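Local coordinates for chitin binding protein (Tectaria macrodonta, PDB 6IF7) that is probably a copper-dependent lytic polysaccharide monooxygenase that acts on chitin, and is an insecticidal protein of a fern, at residues E5-R10 and S91-R96; A101-F106 and V163-T168; F107-T112 and L130-V135. All coordinates share one frame; numbering follows the deposited sequence.

In the fold
Interactions 2 and 3 share strand 105-111, which pairs with strand 159-167 on one flank and strand 133-136 on the other; the centres of the two interactions lie about 13 Å apart. A probable hydrogen bond from Glu108 N to Ile164 O (2.9 Å) carries the pairing from one into the other. Both touch the first sugar of the glycan. Interaction 2 holds the copper ligand His103, whose side chain is about 7 Å from that of Phe107 in interaction 3. Interaction 1 belongs to the other sheet, with its centre about 16 Å from that of interaction 2. It meets interaction 3 through the Phe95 ring, whose CE2 lies 3.9 Å from Ile133 CD1.

Interaction 1: E5-R10 and S91-R96; sequences EDPISR and SSFPFR
Asp6 carries its carboxylate trans to the backbone N (chi1 -164°), which swings the group along the facing segment until OD2 lies 3.7 Å from Phe93 CZ. Arg96 instead folds back at chi2 (-74°), so its guanidinium turns away from segment 5-10 and NH1 donates to the carbonyl of Phe95, 3.0 Å from NH1 to Phe95 O. The two side chains therefore share one face of the sheet yet form no salt bridge: they meet through their CB atoms, while OD2 of Asp6 stays 6.0 Å from NE of Arg96, where opposite charges may still attract weakly. The same OD2 comes close to the carbonyl oxygen of Pro94, an approach of two acceptors that is not a hydrogen bond. The extended Glu5 side chain passes across Arg96 at a slant, with OE2 3.3 Å from Arg96 CB, and its polar end is taken by the hydroxyl of Ser144.

The backbones do the joining. Arg96 O accepts two N-H groups from one face of its carbonyl plane, Glu5 N at 2.8 Å and Asp6 N at 2.9 Å. Arg96 N returns a straighter bond (164°) to Asp6 O, in the carbonyl plane on a lone pair.

Past Asp6 a cis peptide bond leads into Pro7, whose lack of an N-H suits the place where pairing stops. Its CD touches both aromatic side chains, 3.8 Å from Phe93 CE2 and at the edge of the Phe95 ring. Pro94 centres an inverse gamma turn, closed by a weak Phe95 N to Phe93 O bond, just before strand 95-99 begins. Two residues, Glu5 and Asp6, thus face the single Arg96 in a classic beta bulge, ending the pairing of strand 2-6, an outermost strand of its antiparallel sheet, with strand 95-99.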
loop_
_atom_site.group_PDB
_atom_site.type_symbol
_atom_site.label_atom_id
_atom_site.label_comp_id
_atom_site.label_asym_id
_atom_site.label_seq_id
_atom_site.Cartn_x
_atom_site.Cartn_y
_atom_site.Cartn_z
ATOM N N GLU A 5 0.417 0.595 -7.999
ATOM C CA GLU A 5 -0.294 1.205 -9.107
ATOM C C GLU A 5 -1.649 0.544 -9.329
ATOM O O GLU A 5 -2.615 1.233 -9.634
ATOM C CB GLU A 5 0.531 1.104 -10.394
ATOM C CG GLU A 5 -0.121 1.764 -11.602
ATOM C CD GLU A 5 0.718 1.640 -12.852
ATOM O OE1 GLU A 5 0.912 2.666 -13.495
ATOM O OE2 GLU A 5 1.195 0.530 -13.184
ATOM N N ASP A 6 -1.729 -0.776 -9.185
ATOM C CA ASP A 6 -2.996 -1.466 -9.390
ATOM C C ASP A 6 -3.037 -2.707 -8.493
ATOM O O ASP A 6 -2.243 -3.618 -8.717
ATOM C CB ASP A 6 -3.136 -1.826 -10.862
ATOM C CG ASP A 6 -4.550 -2.197 -11.263
ATOM O OD1 ASP A 6 -5.539 -1.570 -10.805
ATOM O OD2 ASP A 6 -4.667 -3.135 -12.078
ATOM N N PRO A 7 -3.889 -2.732 -7.455
ATOM C CA PRO A 7 -4.712 -1.602 -7.006
ATOM C C PRO A 7 -3.899 -0.445 -6.426
ATOM O O PRO A 7 -3.022 -0.659 -5.578
ATOM C CB PRO A 7 -5.559 -2.207 -5.874
ATOM C CG PRO A 7 -4.695 -3.287 -5.305
ATOM C CD PRO A 7 -3.918 -3.841 -6.481
ATOM N N ILE A 8 -4.260 0.759 -6.853
ATOM C CA ILE A 8 -3.483 1.956 -6.592
ATOM C C ILE A 8 -3.393 2.269 -5.089
ATOM O O ILE A 8 -4.384 2.171 -4.368
ATOM C CB ILE A 8 -4.039 3.158 -7.423
ATOM C CG1 ILE A 8 -3.002 4.290 -7.433
ATOM C CG2 ILE A 8 -5.428 3.594 -6.938
ATOM C CD1 ILE A 8 -3.382 5.534 -8.206
ATOM N N SER A 9 -2.200 2.635 -4.623
ATOM C CA SER A 9 -1.996 3.004 -3.223
ATOM C C SER A 9 -2.687 4.317 -2.876
ATOM O O SER A 9 -2.977 5.133 -3.760
ATOM C CB SER A 9 -0.516 3.162 -2.949
ATOM O OG SER A 9 -0.012 4.275 -3.664
ATOM N N ARG A 10 -2.963 4.518 -1.589
ATOM C CA ARG A 10 -3.525 5.802 -1.105
ATOM C C ARG A 10 -2.650 6.987 -1.507
ATOM O O ARG A 10 -3.153 8.004 -2.001
ATOM C CB ARG A 10 -3.628 5.810 0.418
ATOM C CG ARG A 10 -4.696 4.905 0.956
ATOM C CD ARG A 10 -4.729 4.908 2.464
ATOM N NE ARG A 10 -5.799 4.009 2.904
ATOM C CZ ARG A 10 -6.032 3.663 4.171
ATOM N NH1 ARG A 10 -5.288 4.145 5.175
ATOM N NH2 ARG A 10 -7.027 2.830 4.437
ATOM N N SER A 91 -7.126 -15.596 -10.129
ATOM C CA SER A 91 -5.685 -15.558 -10.400
ATOM C C SER A 91 -5.261 -14.578 -11.501
ATOM O O SER A 91 -4.076 -14.451 -11.777
ATOM C CB SER A 91 -5.209 -16.969 -10.765
ATOM O OG SER A 91 -5.911 -17.387 -11.907
ATOM N N SER A 92 -6.219 -13.902 -12.130
ATOM C CA SER A 92 -5.939 -13.044 -13.266
ATOM C C SER A 92 -5.825 -11.536 -12.977
ATOM O O SER A 92 -5.625 -10.744 -13.912
ATOM C CB SER A 92 -7.037 -13.252 -14.297
ATOM O OG SER A 92 -7.057 -14.616 -14.653
ATOM N N PHE A 93 -5.973 -11.093 -11.734
ATOM C CA PHE A 93 -5.930 -9.648 -11.534
ATOM C C PHE A 93 -4.557 -9.107 -11.922
ATOM O O PHE A 93 -3.552 -9.676 -11.488
ATOM C CB PHE A 93 -6.243 -9.246 -10.135
ATOM C CG PHE A 93 -6.444 -7.776 -9.994
ATOM C CD1 PHE A 93 -7.657 -7.201 -10.332
ATOM C CD2 PHE A 93 -5.395 -6.946 -9.574
ATOM C CE1 PHE A 93 -7.846 -5.832 -10.193
ATOM C CE2 PHE A 93 -5.581 -5.571 -9.443
ATOM C CZ PHE A 93 -6.806 -5.019 -9.755
ATOM N N PRO A 94 -4.510 -8.043 -12.772
ATOM C CA PRO A 94 -3.230 -7.455 -13.201
ATOM C C PRO A 94 -2.635 -6.519 -12.143
ATOM O O PRO A 94 -2.815 -5.291 -12.214
ATOM C CB PRO A 94 -3.588 -6.720 -14.506
ATOM C CG PRO A 94 -5.028 -6.394 -14.379
ATOM C CD PRO A 94 -5.661 -7.391 -13.442
ATOM N N PHE A 95 -1.958 -7.108 -11.153
ATOM C CA PHE A 95 -1.283 -6.316 -10.126
ATOM C C PHE A 95 -0.100 -5.557 -10.747
ATOM O O PHE A 95 0.720 -6.143 -11.501
ATOM C CB PHE A 95 -0.779 -7.142 -8.939
ATOM C CG PHE A 95 -1.852 -7.884 -8.191
ATOM C CD1 PHE A 95 -2.645 -7.236 -7.248
ATOM C CD2 PHE A 95 -2.055 -9.256 -8.414
ATOM C CE1 PHE A 95 -3.626 -7.921 -6.544
ATOM C CE2 PHE A 95 -3.028 -9.948 -7.714
ATOM C CZ PHE A 95 -3.811 -9.279 -6.786
ATOM N N ARG A 96 -0.014 -4.260 -10.413
ATOM C CA ARG A 96 1.071 -3.397 -10.905
ATOM C C ARG A 96 1.625 -2.570 -9.770
ATOM O O ARG A 96 0.859 -2.032 -8.991
ATOM C CB ARG A 96 0.570 -2.464 -11.999
ATOM C CG ARG A 96 -0.099 -3.158 -13.175
ATOM C CD ARG A 96 0.902 -3.848 -14.073
ATOM N NE ARG A 96 0.227 -4.485 -15.212
ATOM C CZ ARG A 96 -0.140 -5.776 -15.307
ATOM N NH1 ARG A 96 0.093 -6.675 -14.335
ATOM N NH2 ARG A 96 -0.737 -6.190 -16.420
#

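Interaction 2: A101-F106 and V163-T168; sequences AAHLGF and VIWQRT. With CU (copper (II) ion), chain C; NAG (2-acetamido-2-deoxy-beta-D-glucopyranose), chain B; NAG (2-acetamido-2-deoxy-beta-D-glucopyranose), chain D; SO4 (sulfate ion), chain E.
His103 binds the copper ion through NE2 at 2.1 Å, and the guanidinium of Arg167 lies flat on one face of its imidazole, centres 3.8 Å apart and planes 11° apart. Ala101 O sits above the opposite face, so the ring is held between the two. Arg167 reaches this position by bending at chi3 (66°). Its charge is met by Glu172 and Asp169, and NH2 also bonds O3 of a sulfate, probably from the crystallisation liquor, at 3.2 Å.

Behind the histidine, Trp165 turns the edge of its indole to the chain, with CZ2 3.7 Å from His103 CB. Its NE1 donates to a water that in turn bonds the carbonyls of His103 and Gly105. Glycine suits position 105 because a side chain there would run into Gln166 O. Antiparallel pairing then fixes the strands, through Phe106 N to Gln166 O (2.8 Å) and the reciprocal Gln166 N to Phe106 O. The Phe106 ring rests one face on Gln166 CB, 3.9 Å from the ring centroid, and gives the other to the first N-acetylglucosamine. His1 completes the copper site through its amino-terminal nitrogen and, as is usual in this family, probably its ring; with His103 this is the histidine brace of lytic polysaccharide monooxygenases.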
loop_
_atom_site.group_PDB
_atom_site.type_symbol
_atom_site.label_atom_id
_atom_site.label_comp_id
_atom_site.label_asym_id
_atom_site.label_seq_id
_atom_site.Cartn_x
_atom_site.Cartn_y
_atom_site.Cartn_z
ATOM N N ALA A 101 12.118 4.302 -9.748
ATOM C CA ALA A 101 13.454 3.705 -9.825
ATOM C C ALA A 101 13.337 2.247 -9.398
ATOM O O ALA A 101 12.947 1.966 -8.256
ATOM C CB ALA A 101 14.424 4.443 -8.900
ATOM N N ALA A 102 13.638 1.336 -10.318
ATOM C CA ALA A 102 13.587 -0.106 -10.048
ATOM C C ALA A 102 14.690 -0.472 -9.067
ATOM O O ALA A 102 15.699 0.227 -8.986
ATOM C CB ALA A 102 13.739 -0.895 -11.334
ATOM N N HIS A 103 14.484 -1.547 -8.307
ATOM C CA HIS A 103 15.506 -2.054 -7.381
ATOM C C HIS A 103 15.507 -3.562 -7.381
ATOM O O HIS A 103 14.520 -4.186 -7.757
ATOM C CB HIS A 103 15.307 -1.585 -5.925
ATOM C CG HIS A 103 15.442 -0.108 -5.729
ATOM N ND1 HIS A 103 16.444 0.634 -6.310
ATOM C CD2 HIS A 103 14.696 0.765 -5.010
ATOM C CE1 HIS A 103 16.306 1.901 -5.967
ATOM N NE2 HIS A 103 15.251 2.009 -5.178
ATOM N N LEU A 104 16.629 -4.126 -6.930
ATOM C CA LEU A 104 16.711 -5.528 -6.566
ATOM C C LEU A 104 15.947 -5.678 -5.266
ATOM O O LEU A 104 16.326 -5.086 -4.252
ATOM C CB LEU A 104 18.156 -5.972 -6.362
ATOM C CG LEU A 104 19.026 -5.903 -7.610
ATOM C CD1 LEU A 104 20.507 -5.974 -7.228
ATOM C CD2 LEU A 104 18.626 -7.011 -8.577
ATOM N N GLY A 105 14.870 -6.459 -5.294
ATOM C CA GLY A 105 14.075 -6.681 -4.083
ATOM C C GLY A 105 12.914 -7.628 -4.309
ATOM O O GLY A 105 12.699 -8.119 -5.414
ATOM N N PHE A 106 12.172 -7.877 -3.241
ATOM C CA PHE A 106 10.984 -8.735 -3.302
ATOM C C PHE A 106 9.787 -8.047 -2.683
ATOM O O PHE A 106 9.931 -7.201 -1.795
ATOM C CB PHE A 106 11.236 -10.096 -2.628
ATOM C CG PHE A 106 11.537 -10.027 -1.149
ATOM C CD1 PHE A 106 10.507 -10.040 -0.200
ATOM C CD2 PHE A 106 12.853 -10.043 -0.694
ATOM C CE1 PHE A 106 10.792 -10.021 1.158
ATOM C CE2 PHE A 106 13.142 -10.032 0.674
ATOM C CZ PHE A 106 12.112 -10.014 1.601
ATOM N N VAL A 163 1.411 -3.902 0.819
ATOM C CA VAL A 163 2.553 -4.391 0.060
ATOM C C VAL A 163 3.822 -3.837 0.684
ATOM O O VAL A 163 3.966 -2.615 0.871
ATOM C CB VAL A 163 2.415 -4.057 -1.438
ATOM C CG1 VAL A 163 3.573 -4.629 -2.248
ATOM C CG2 VAL A 163 1.107 -4.639 -1.937
ATOM N N ILE A 164 4.723 -4.762 1.027
ATOM C CA ILE A 164 6.043 -4.444 1.528
ATOM C C ILE A 164 7.066 -4.806 0.441
ATOM O O ILE A 164 7.129 -5.960 0.008
ATOM C CB ILE A 164 6.349 -5.251 2.817
ATOM C CG1 ILE A 164 5.290 -4.995 3.878
ATOM C CG2 ILE A 164 7.732 -4.899 3.346
ATOM C CD1 ILE A 164 5.297 -5.982 5.033
ATOM N N TRP A 165 7.859 -3.831 0.004
ATOM C CA TRP A 165 8.935 -4.041 -0.993
ATOM C C TRP A 165 10.274 -3.978 -0.267
ATOM O O TRP A 165 10.755 -2.884 0.045
ATOM C CB TRP A 165 8.848 -2.959 -2.083
ATOM C CG TRP A 165 9.820 -3.062 -3.250
ATOM C CD1 TRP A 165 10.464 -4.177 -3.692
ATOM C CD2 TRP A 165 10.174 -2.005 -4.169
ATOM N NE1 TRP A 165 11.231 -3.875 -4.801
ATOM C CE2 TRP A 165 11.061 -2.550 -5.114
ATOM C CE3 TRP A 165 9.842 -0.637 -4.259
ATOM C CZ2 TRP A 165 11.618 -1.785 -6.161
ATOM C CZ3 TRP A 165 10.402 0.122 -5.283
ATOM C CH2 TRP A 165 11.275 -0.456 -6.229
ATOM N N GLN A 166 10.854 -5.143 0.035
ATOM C CA GLN A 166 12.160 -5.230 0.718
ATOM C C GLN A 166 13.285 -5.380 -0.331
ATOM O O GLN A 166 13.282 -6.310 -1.136
ATOM C CB GLN A 166 12.157 -6.403 1.723
ATOM C CG GLN A 166 13.457 -6.628 2.504
ATOM C CD GLN A 166 13.889 -5.444 3.378
ATOM O OE1 GLN A 166 13.327 -5.199 4.440
ATOM N NE2 GLN A 166 14.907 -4.725 2.938
ATOM N N ARG A 167 14.230 -4.446 -0.336
ATOM C CA ARG A 167 15.410 -4.560 -1.209
ATOM C C ARG A 167 16.352 -5.650 -0.743
ATOM O O ARG A 167 16.422 -5.925 0.447
ATOM C CB ARG A 167 16.165 -3.238 -1.287
ATOM C CG ARG A 167 15.417 -2.244 -2.135
ATOM C CD ARG A 167 16.069 -0.901 -2.100
ATOM N NE ARG A 167 17.381 -0.928 -2.727
ATOM C CZ ARG A 167 18.118 0.152 -2.955
ATOM N NH1 ARG A 167 17.689 1.359 -2.623
ATOM N NH2 ARG A 167 19.300 0.013 -3.527
ATOM N N THR A 168 17.049 -6.263 -1.695
ATOM C CA THR A 168 18.040 -7.336 -1.429
ATOM C C THR A 168 19.497 -6.865 -1.443
ATOM O O THR A 168 20.374 -7.572 -0.933
ATOM C CB THR A 168 17.900 -8.475 -2.446
ATOM O OG1 THR A 168 18.025 -7.952 -3.771
ATOM C CG2 THR A 168 16.546 -9.140 -2.296
HETATM CU CU CU C . 14.256 3.790 -4.711
HETATM C C1 NAG B . 9.460 -13.665 0.914
HETATM C C2 NAG B . 9.690 -14.144 2.345
HETATM C C3 NAG B . 11.039 -13.660 2.794
HETATM C C4 NAG B . 12.119 -14.190 1.877
HETATM C C5 NAG B . 11.848 -13.732 0.454
HETATM C C6 NAG B . 12.841 -14.373 -0.496
HETATM C C7 NAG B . 7.809 -14.348 3.874
HETATM C C8 NAG B . 6.880 -13.615 4.789
HETATM N N2 NAG B . 8.697 -13.598 3.259
HETATM O O3 NAG B . 11.277 -14.123 4.135
HETATM O O4 NAG B . 13.377 -13.703 2.339
HETATM O O5 NAG B . 10.535 -14.122 0.080
HETATM O O6 NAG B . 12.510 -13.967 -1.824
HETATM O O7 NAG B . 7.765 -15.541 3.718
HETATM C C1 NAG D . 14.370 -14.718 2.473
HETATM C C2 NAG D . 15.724 -14.055 2.725
HETATM C C3 NAG D . 16.802 -15.107 2.912
HETATM C C4 NAG D . 16.371 -16.174 3.908
HETATM C C5 NAG D . 14.977 -16.710 3.611
HETATM C C6 NAG D . 14.648 -17.767 4.662
HETATM C C7 NAG D . 16.359 -11.841 1.868
HETATM C C8 NAG D . 16.893 -11.055 0.715
HETATM N N2 NAG D . 16.132 -13.152 1.658
HETATM O O3 NAG D . 17.933 -14.450 3.452
HETATM O O4 NAG D . 17.288 -17.263 3.888
HETATM O O5 NAG D . 14.077 -15.587 3.569
HETATM O O6 NAG D . 13.259 -17.989 4.723
HETATM O O7 NAG D . 16.182 -11.280 2.936
HETATM S S SO4 E . 19.610 3.827 -4.322
HETATM O O1 SO4 E . 20.159 5.069 -4.914
HETATM O O2 SO4 E . 20.150 3.671 -2.942
HETATM O O3 SO4 E . 19.982 2.653 -5.160
HETATM O O4 SO4 E . 18.133 3.939 -4.287
HETATM O O HOH W 1 12.147 -5.847 -7.045
#

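Interaction 3: F107-T112 and L130-V135; sequences FEFYVT and LPFINV. With NAG (2-acetamido-2-deoxy-beta-D-glucopyranose), chain B.
Phe107 and Val135 form the regular part of the backbone pairing, with bonds in both directions: 2.8 Å from Phe107 N to Val135 O, and 3.0 Å from Val135 N to Phe107 O. Further along, Phe109 N donates to Ile133 O and Phe109 O accepts from Phe132 N; a water then bridges Val111 N and Leu130 O.

Apolar contacts follow. Phe109 CB lies over the Phe132 ring, 4.0 Å from its centroid, and the edge of the Phe109 ring is turned toward the face of Phe132 in an offset edge-to-face pair, planes 75° apart. Pro131 CB packs on the Tyr110 face, 4.1 Å from that centroid, a flat fit of proline on tyrosine.

The polar contacts serve the glycan. Asn134 ND2 is covalently bonded to C1 of the N-acetylglucosamine, whose N2 donates to Glu108 OE2 (2.8 Å). Tyr110 OH gives its hydrogen to Glu108 OE1 at 2.6 Å, from above the carboxylate plane. A leucine in place of Tyr110 would probably leave Glu108 OE1 without this donor, its carboxylate less firmly fixed, and Pro131 without the flat face it packs on.

Strand 159-167 flanks strand 105-111 on its other edge, while Ile147 of strand 144-147 packs against Phe107, Phe109, Ile133 and Val135.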
loop_
_atom_site.group_PDB
_atom_site.type_symbol
_atom_site.label_atom_id
_atom_site.label_comp_id
_atom_site.label_asym_id
_atom_site.label_seq_id
_atom_site.Cartn_x
_atom_site.Cartn_y
_atom_site.Cartn_z
ATOM N N PHE A 107 8.617 -8.435 -3.159
ATOM C CA PHE A 107 7.365 -7.850 -2.742
ATOM C C PHE A 107 6.532 -8.869 -1.992
ATOM O O PHE A 107 6.175 -9.909 -2.564
ATOM C CB PHE A 107 6.552 -7.395 -3.958
ATOM C CG PHE A 107 7.217 -6.329 -4.778
ATOM C CD1 PHE A 107 8.157 -6.656 -5.750
ATOM C CD2 PHE A 107 6.883 -4.981 -4.604
ATOM C CE1 PHE A 107 8.759 -5.661 -6.527
ATOM C CE2 PHE A 107 7.488 -3.994 -5.368
ATOM C CZ PHE A 107 8.418 -4.332 -6.329
ATOM N N GLU A 108 6.171 -8.541 -0.751
ATOM C CA GLU A 108 5.192 -9.311 0.019
ATOM C C GLU A 108 3.828 -8.613 -0.031
ATOM O O GLU A 108 3.735 -7.424 0.268
ATOM C CB GLU A 108 5.644 -9.445 1.475
ATOM C CG GLU A 108 6.948 -10.200 1.688
ATOM C CD GLU A 108 7.442 -10.141 3.133
ATOM O OE1 GLU A 108 6.758 -9.486 3.978
ATOM O OE2 GLU A 108 8.494 -10.783 3.417
ATOM N N PHE A 109 2.786 -9.358 -0.423
ATOM C CA PHE A 109 1.393 -8.873 -0.456
ATOM C C PHE A 109 0.587 -9.482 0.685
ATOM O O PHE A 109 0.428 -10.696 0.756
ATOM C CB PHE A 109 0.679 -9.252 -1.759
ATOM C CG PHE A 109 1.085 -8.456 -2.949
ATOM C CD1 PHE A 109 2.398 -8.455 -3.401
ATOM C CD2 PHE A 109 0.137 -7.761 -3.687
ATOM C CE1 PHE A 109 2.765 -7.761 -4.535
ATOM C CE2 PHE A 109 0.502 -7.051 -4.816
ATOM C CZ PHE A 109 1.820 -7.049 -5.240
ATOM N N TYR A 110 0.040 -8.627 1.541
ATOM C CA TYR A 110 -0.850 -9.053 2.614
ATOM C C TYR A 110 -2.214 -8.475 2.355
ATOM O O TYR A 110 -2.326 -7.374 1.804
ATOM C CB TYR A 110 -0.355 -8.544 3.969
ATOM C CG TYR A 110 1.005 -9.102 4.355
ATOM C CD1 TYR A 110 2.189 -8.498 3.881
ATOM C CD2 TYR A 110 1.126 -10.247 5.171
ATOM C CE1 TYR A 110 3.436 -9.001 4.221
ATOM C CE2 TYR A 110 2.378 -10.747 5.522
ATOM C CZ TYR A 110 3.532 -10.119 5.042
ATOM O OH TYR A 110 4.786 -10.578 5.361
ATOM N N VAL A 111 -3.245 -9.211 2.761
ATOM C CA VAL A 111 -4.612 -8.691 2.817
ATOM C C VAL A 111 -5.132 -8.669 4.259
ATOM O O VAL A 111 -4.735 -9.491 5.103
ATOM C CB VAL A 111 -5.578 -9.517 1.924
ATOM C CG1 VAL A 111 -5.998 -10.827 2.594
ATOM C CG2 VAL A 111 -6.794 -8.684 1.555
ATOM N N THR A 112 -6.042 -7.732 4.513
ATOM C CA THR A 112 -6.757 -7.649 5.781
ATOM C C THR A 112 -7.606 -8.905 6.027
ATOM O O THR A 112 -8.191 -9.465 5.096
ATOM C CB THR A 112 -7.683 -6.414 5.833
ATOM O OG1 THR A 112 -8.372 -6.278 4.579
ATOM C CG2 THR A 112 -6.889 -5.159 6.092
ATOM N N LEU A 130 0.208 -14.460 6.911
ATOM C CA LEU A 130 1.017 -14.832 5.765
ATOM C C LEU A 130 0.661 -14.050 4.519
ATOM O O LEU A 130 -0.508 -13.752 4.291
ATOM C CB LEU A 130 0.818 -16.319 5.468
ATOM C CG LEU A 130 1.245 -17.308 6.560
ATOM C CD1 LEU A 130 1.367 -18.664 5.919
ATOM C CD2 LEU A 130 2.559 -16.936 7.220
ATOM N N PRO A 131 1.669 -13.750 3.679
ATOM C CA PRO A 131 1.383 -13.063 2.428
ATOM C C PRO A 131 0.719 -13.971 1.409
ATOM O O PRO A 131 0.957 -15.179 1.398
ATOM C CB PRO A 131 2.766 -12.606 1.936
ATOM C CG PRO A 131 3.765 -13.466 2.634
ATOM C CD PRO A 131 3.117 -13.991 3.884
ATOM N N PHE A 132 -0.135 -13.407 0.568
ATOM C CA PHE A 132 -0.710 -14.214 -0.496
ATOM C C PHE A 132 0.099 -14.167 -1.783
ATOM O O PHE A 132 -0.124 -15.001 -2.671
ATOM C CB PHE A 132 -2.193 -13.907 -0.759
ATOM C CG PHE A 132 -2.464 -12.545 -1.329
ATOM C CD1 PHE A 132 -2.595 -11.439 -0.496
ATOM C CD2 PHE A 132 -2.673 -12.382 -2.692
ATOM C CE1 PHE A 132 -2.898 -10.173 -1.009
ATOM C CE2 PHE A 132 -2.954 -11.112 -3.214
ATOM C CZ PHE A 132 -3.069 -10.013 -2.366
ATOM N N ILE A 133 1.022 -13.201 -1.885
ATOM C CA ILE A 133 2.053 -13.225 -2.930
ATOM C C ILE A 133 3.363 -12.808 -2.278
ATOM O O ILE A 133 3.391 -11.850 -1.480
ATOM C CB ILE A 133 1.763 -12.252 -4.100
ATOM C CG1 ILE A 133 0.399 -12.554 -4.750
ATOM C CG2 ILE A 133 2.881 -12.299 -5.136
ATOM C CD1 ILE A 133 -0.083 -11.464 -5.698
ATOM N N ASN A 134 4.428 -13.546 -2.607
ATOM C CA ASN A 134 5.794 -13.129 -2.323
ATOM C C ASN A 134 6.645 -13.370 -3.566
ATOM O O ASN A 134 6.839 -14.515 -3.993
ATOM C CB ASN A 134 6.316 -13.888 -1.111
ATOM C CG ASN A 134 7.665 -13.402 -0.645
ATOM O OD1 ASN A 134 8.249 -12.443 -1.173
ATOM N ND2 ASN A 134 8.153 -14.056 0.381
ATOM N N VAL A 135 7.121 -12.291 -4.170
ATOM C CA VAL A 135 7.774 -12.378 -5.475
ATOM C C VAL A 135 9.063 -11.540 -5.538
ATOM O O VAL A 135 9.082 -10.365 -5.170
ATOM C CB VAL A 135 6.783 -12.030 -6.615
ATOM C CG1 VAL A 135 6.314 -10.585 -6.545
ATOM C CG2 VAL A 135 7.396 -12.333 -7.979
HETATM C C1 NAG B . 9.460 -13.665 0.914
HETATM C C2 NAG B . 9.690 -14.144 2.345
HETATM C C3 NAG B . 11.039 -13.660 2.794
HETATM C C4 NAG B . 12.119 -14.190 1.877
HETATM C C5 NAG B . 11.848 -13.732 0.454
HETATM C C6 NAG B . 12.841 -14.373 -0.496
HETATM C C7 NAG B . 7.809 -14.348 3.874
HETATM C C8 NAG B . 6.880 -13.615 4.789
HETATM N N2 NAG B . 8.697 -13.598 3.259
HETATM O O3 NAG B . 11.277 -14.123 4.135
HETATM O O4 NAG B . 13.377 -13.703 2.339
HETATM O O5 NAG B . 10.535 -14.122 0.080
HETATM O O6 NAG B . 12.510 -13.967 -1.824
HETATM O O7 NAG B . 7.765 -15.541 3.718
HETATM O O HOH W 2 -2.292 -12.007 3.070
#